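1-pyrroline-5-carboxylate dehydrogenase (Thermus thermophilus, PDB 1UZB) probably catalyses the NAD(P)-dependent oxidation of the semialdehyde formed from 1-pyrroline-5-carboxylate to glutamate, the last step of proline breakdown. Local coordinates at residues 409-417 / 436-444. Residues are numbered along the deposited sequence; the frame is centred on the assembly and turned at random.
Sequences PKARIAQEE and EVANDTPYG
Val-437, in the last turn of helix 431-439, meets the ring of Pro-409 with both methyls, Val-437 CG1 to Pro-409 CB and Val-437 CG2 to Pro-409 CG, both 4.1 Å; strand 422-428 lends Ile-426 to both residues. Where the helix ends, Asp-440 centres an inverse gamma turn. Its carboxylate stands anti to the backbone N (chi1 -170°), and the Lys-410 chain, extended until its final bend at chi4 (-61°), crosses it at about a right angle to set NZ 2.7 Å from Asp-440 OD2 on the syn lone pair, a salt bridge at the protein surface. The carbonyl of Asp-440 takes a nearly straight hydrogen bond (175°) from Gln-415 NE2, 2.9 Å from Asp-440 O and lying in both the amide and the carbonyl plane. The other N-H of that amide goes to Pro-409 O, so two acceptors, one on each segment, fix its rotation. Gln-415 OE1 consequently faces Thr-441 and Pro-442, 3.4 Å from Pro-442 CD; a water lies within hydrogen-bonding distance of Gln-415 OE1 and Asp-440 OD1. Thr-441 OG1 accepts a hydrogen bond from Tyr-443 N, an ST turn. Gln-415 O lies at the Tyr-443 ring edge, 3.9 Å from CE1, while the phenol OH donates to a water bound by Glu-417 OE2 and accepts from another that accepts from Glu-417 N; the Glu-417 carboxylate finds its stronger partner at Gly-291. The loop between strands 402-405 and 422-428 thus packs on the helix-to-strand end of the beta-alpha-beta unit 422-428, 431-439, 446-450 of the aldehyde dehydrogenase fold.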
loop_
_atom_site.group_PDB
_atom_site.type_symbol
_atom_site.label_atom_id
_atom_site.label_comp_id
_atom_site.label_asym_id
_atom_site.label_seq_id
_atom_site.Cartn_x
_atom_site.Cartn_y
_atom_site.Cartn_z
ATOM N N PRO A 409 -35.878 -36.883 4.101
ATOM C CA PRO A 409 -34.665 -36.172 4.519
ATOM C C PRO A 409 -33.809 -36.887 5.563
ATOM O O PRO A 409 -32.589 -36.752 5.563
ATOM C CB PRO A 409 -35.205 -34.840 5.032
ATOM C CG PRO A 409 -36.410 -34.616 4.174
ATOM C CD PRO A 409 -37.051 -35.990 4.152
ATOM N N LYS A 410 -34.443 -37.647 6.452
ATOM C CA LYS A 410 -33.705 -38.346 7.498
ATOM C C LYS A 410 -33.388 -39.810 7.204
ATOM O O LYS A 410 -32.909 -40.536 8.077
ATOM C CB LYS A 410 -34.452 -38.217 8.829
ATOM C CG LYS A 410 -34.554 -36.775 9.321
ATOM C CD LYS A 410 -35.221 -36.684 10.683
ATOM C CE LYS A 410 -35.355 -35.237 11.134
ATOM N NZ LYS A 410 -34.035 -34.557 11.264
ATOM N N ALA A 411 -33.645 -40.246 5.975
ATOM C CA ALA A 411 -33.346 -41.621 5.581
ATOM C C ALA A 411 -31.833 -41.809 5.614
ATOM O O ALA A 411 -31.082 -40.848 5.438
ATOM C CB ALA A 411 -33.865 -41.890 4.184
ATOM N N ARG A 412 -31.376 -43.035 5.834
ATOM C CA ARG A 412 -29.943 -43.281 5.874
ATOM C C ARG A 412 -29.247 -42.834 4.586
ATOM O O ARG A 412 -28.156 -42.264 4.640
ATOM C CB ARG A 412 -29.660 -44.761 6.138
ATOM C CG ARG A 412 -30.158 -45.244 7.491
ATOM C CD ARG A 412 -29.680 -46.655 7.768
ATOM N NE ARG A 412 -28.221 -46.726 7.816
ATOM C CZ ARG A 412 -27.525 -47.859 7.820
ATOM N NH1 ARG A 412 -26.200 -47.826 7.863
ATOM N NH2 ARG A 412 -28.154 -49.028 7.778
ATOM N N ILE A 413 -29.865 -43.079 3.430
ATOM C CA ILE A 413 -29.234 -42.677 2.177
ATOM C C ILE A 413 -29.242 -41.164 1.968
ATOM O O ILE A 413 -28.629 -40.664 1.026
ATOM C CB ILE A 413 -29.873 -43.358 0.938
ATOM C CG1 ILE A 413 -31.360 -43.024 0.835
ATOM C CG2 ILE A 413 -29.637 -44.861 1.004
ATOM C CD1 ILE A 413 -31.959 -43.372 -0.516
ATOM N N ALA A 414 -29.930 -40.435 2.842
ATOM C CA ALA A 414 -29.973 -38.976 2.746
ATOM C C ALA A 414 -29.128 -38.338 3.851
ATOM O O ALA A 414 -29.032 -37.113 3.944
ATOM C CB ALA A 414 -31.412 -38.479 2.845
ATOM N N GLN A 415 -28.496 -39.171 4.672
ATOM C CA GLN A 415 -27.684 -38.690 5.786
ATOM C C GLN A 415 -26.258 -39.230 5.814
ATOM O O GLN A 415 -25.338 -38.540 6.256
ATOM C CB GLN A 415 -28.352 -39.068 7.109
ATOM C CG GLN A 415 -29.666 -38.371 7.382
ATOM C CD GLN A 415 -29.477 -36.907 7.724
ATOM O OE1 GLN A 415 -28.610 -36.554 8.521
ATOM N NE2 GLN A 415 -30.298 -36.050 7.134
ATOM N N GLU A 416 -26.078 -40.462 5.353
ATOM C CA GLU A 416 -24.764 -41.101 5.384
ATOM C C GLU A 416 -24.012 -41.027 4.061
ATOM O O GLU A 416 -24.602 -41.168 2.994
ATOM C CB GLU A 416 -24.928 -42.562 5.827
ATOM C CG GLU A 416 -25.747 -42.690 7.112
ATOM C CD GLU A 416 -25.969 -44.122 7.570
ATOM O OE1 GLU A 416 -26.791 -44.318 8.489
ATOM O OE2 GLU A 416 -25.332 -45.047 7.033
ATOM N N GLU A 417 -22.702 -40.808 4.144
ATOM C CA GLU A 417 -21.856 -40.700 2.959
ATOM C C GLU A 417 -21.626 -42.065 2.316
ATOM O O GLU A 417 -20.938 -42.923 2.874
ATOM C CB GLU A 417 -20.515 -40.063 3.327
ATOM C CG GLU A 417 -19.659 -39.718 2.119
ATOM C CD GLU A 417 -18.353 -39.048 2.496
ATOM O OE1 GLU A 417 -18.011 -38.015 1.880
ATOM O OE2 GLU A 417 -17.660 -39.558 3.402
ATOM N N GLU A 436 -33.563 -25.739 4.859
ATOM C CA GLU A 436 -33.684 -26.500 6.097
ATOM C C GLU A 436 -33.186 -27.926 5.887
ATOM O O GLU A 436 -32.397 -28.443 6.682
ATOM C CB GLU A 436 -35.142 -26.519 6.568
ATOM C CG GLU A 436 -35.625 -25.195 7.137
ATOM C CD GLU A 436 -37.108 -25.200 7.458
ATOM O OE1 GLU A 436 -37.587 -24.212 8.053
ATOM O OE2 GLU A 436 -37.795 -26.186 7.110
ATOM N N VAL A 437 -33.644 -28.556 4.809
ATOM C CA VAL A 437 -33.236 -29.920 4.493
ATOM C C VAL A 437 -31.744 -29.964 4.165
ATOM O O VAL A 437 -31.035 -30.880 4.580
ATOM C CB VAL A 437 -34.054 -30.478 3.304
ATOM C CG1 VAL A 437 -33.474 -31.802 2.828
ATOM C CG2 VAL A 437 -35.503 -30.671 3.725
ATOM N N ALA A 438 -31.267 -28.961 3.436
ATOM C CA ALA A 438 -29.859 -28.906 3.065
ATOM C C ALA A 438 -28.966 -28.881 4.304
ATOM O O ALA A 438 -27.959 -29.588 4.366
ATOM C CB ALA A 438 -29.594 -27.680 2.204
ATOM N N ASN A 439 -29.346 -28.077 5.293
ATOM C CA ASN A 439 -28.563 -27.952 6.516
ATOM C C ASN A 439 -28.716 -29.093 7.508
ATOM O O ASN A 439 -27.849 -29.293 8.360
ATOM C CB ASN A 439 -28.900 -26.643 7.237
ATOM C CG ASN A 439 -28.346 -25.431 6.527
ATOM O OD1 ASN A 439 -27.215 -25.452 6.040
ATOM N ND2 ASN A 439 -29.128 -24.363 6.475
ATOM N N ASP A 440 -29.806 -29.847 7.396
ATOM C CA ASP A 440 -30.056 -30.921 8.340
ATOM C C ASP A 440 -29.337 -32.243 8.101
ATOM O O ASP A 440 -29.957 -33.257 7.776
ATOM C CB ASP A 440 -31.566 -31.159 8.476
ATOM C CG ASP A 440 -31.909 -32.100 9.622
ATOM O OD1 ASP A 440 -31.134 -32.160 10.601
ATOM O OD2 ASP A 440 -32.961 -32.767 9.552
ATOM N N THR A 441 -28.015 -32.206 8.245
ATOM C CA THR A 441 -27.163 -33.393 8.154
ATOM C C THR A 441 -26.016 -33.076 9.104
ATOM O O THR A 441 -25.851 -31.932 9.525
ATOM C CB THR A 441 -26.555 -33.662 6.742
ATOM O OG1 THR A 441 -25.417 -32.816 6.529
ATOM C CG2 THR A 441 -27.583 -33.445 5.655
ATOM N N PRO A 442 -25.217 -34.083 9.472
ATOM C CA PRO A 442 -24.097 -33.827 10.387
ATOM C C PRO A 442 -22.905 -33.166 9.696
ATOM O O PRO A 442 -21.944 -32.767 10.355
ATOM C CB PRO A 442 -23.730 -35.226 10.888
ATOM C CG PRO A 442 -24.980 -36.041 10.660
ATOM C CD PRO A 442 -25.462 -35.527 9.335
ATOM N N TYR A 443 -22.982 -33.046 8.373
ATOM C CA TYR A 443 -21.892 -32.492 7.573
ATOM C C TYR A 443 -22.070 -31.045 7.127
ATOM O O TYR A 443 -23.082 -30.414 7.406
ATOM C CB TYR A 443 -21.687 -33.358 6.334
ATOM C CG TYR A 443 -21.249 -34.777 6.621
ATOM C CD1 TYR A 443 -22.151 -35.844 6.551
ATOM C CD2 TYR A 443 -19.914 -35.061 6.905
ATOM C CE1 TYR A 443 -21.724 -37.160 6.749
ATOM C CE2 TYR A 443 -19.480 -36.366 7.103
ATOM C CZ TYR A 443 -20.387 -37.410 7.021
ATOM O OH TYR A 443 -19.933 -38.701 7.187
ATOM N N GLY A 444 -21.070 -30.532 6.414
ATOM C CA GLY A 444 -21.129 -29.166 5.923
ATOM C C GLY A 444 -19.946 -28.836 5.028
ATOM O O GLY A 444 -19.250 -27.840 5.242
HETATM O O HOH W 1 -29.197 -34.664 10.622
HETATM O O HOH W 2 -17.421 -39.161 6.041
HETATM O O HOH W 3 -21.471 -40.840 6.851
#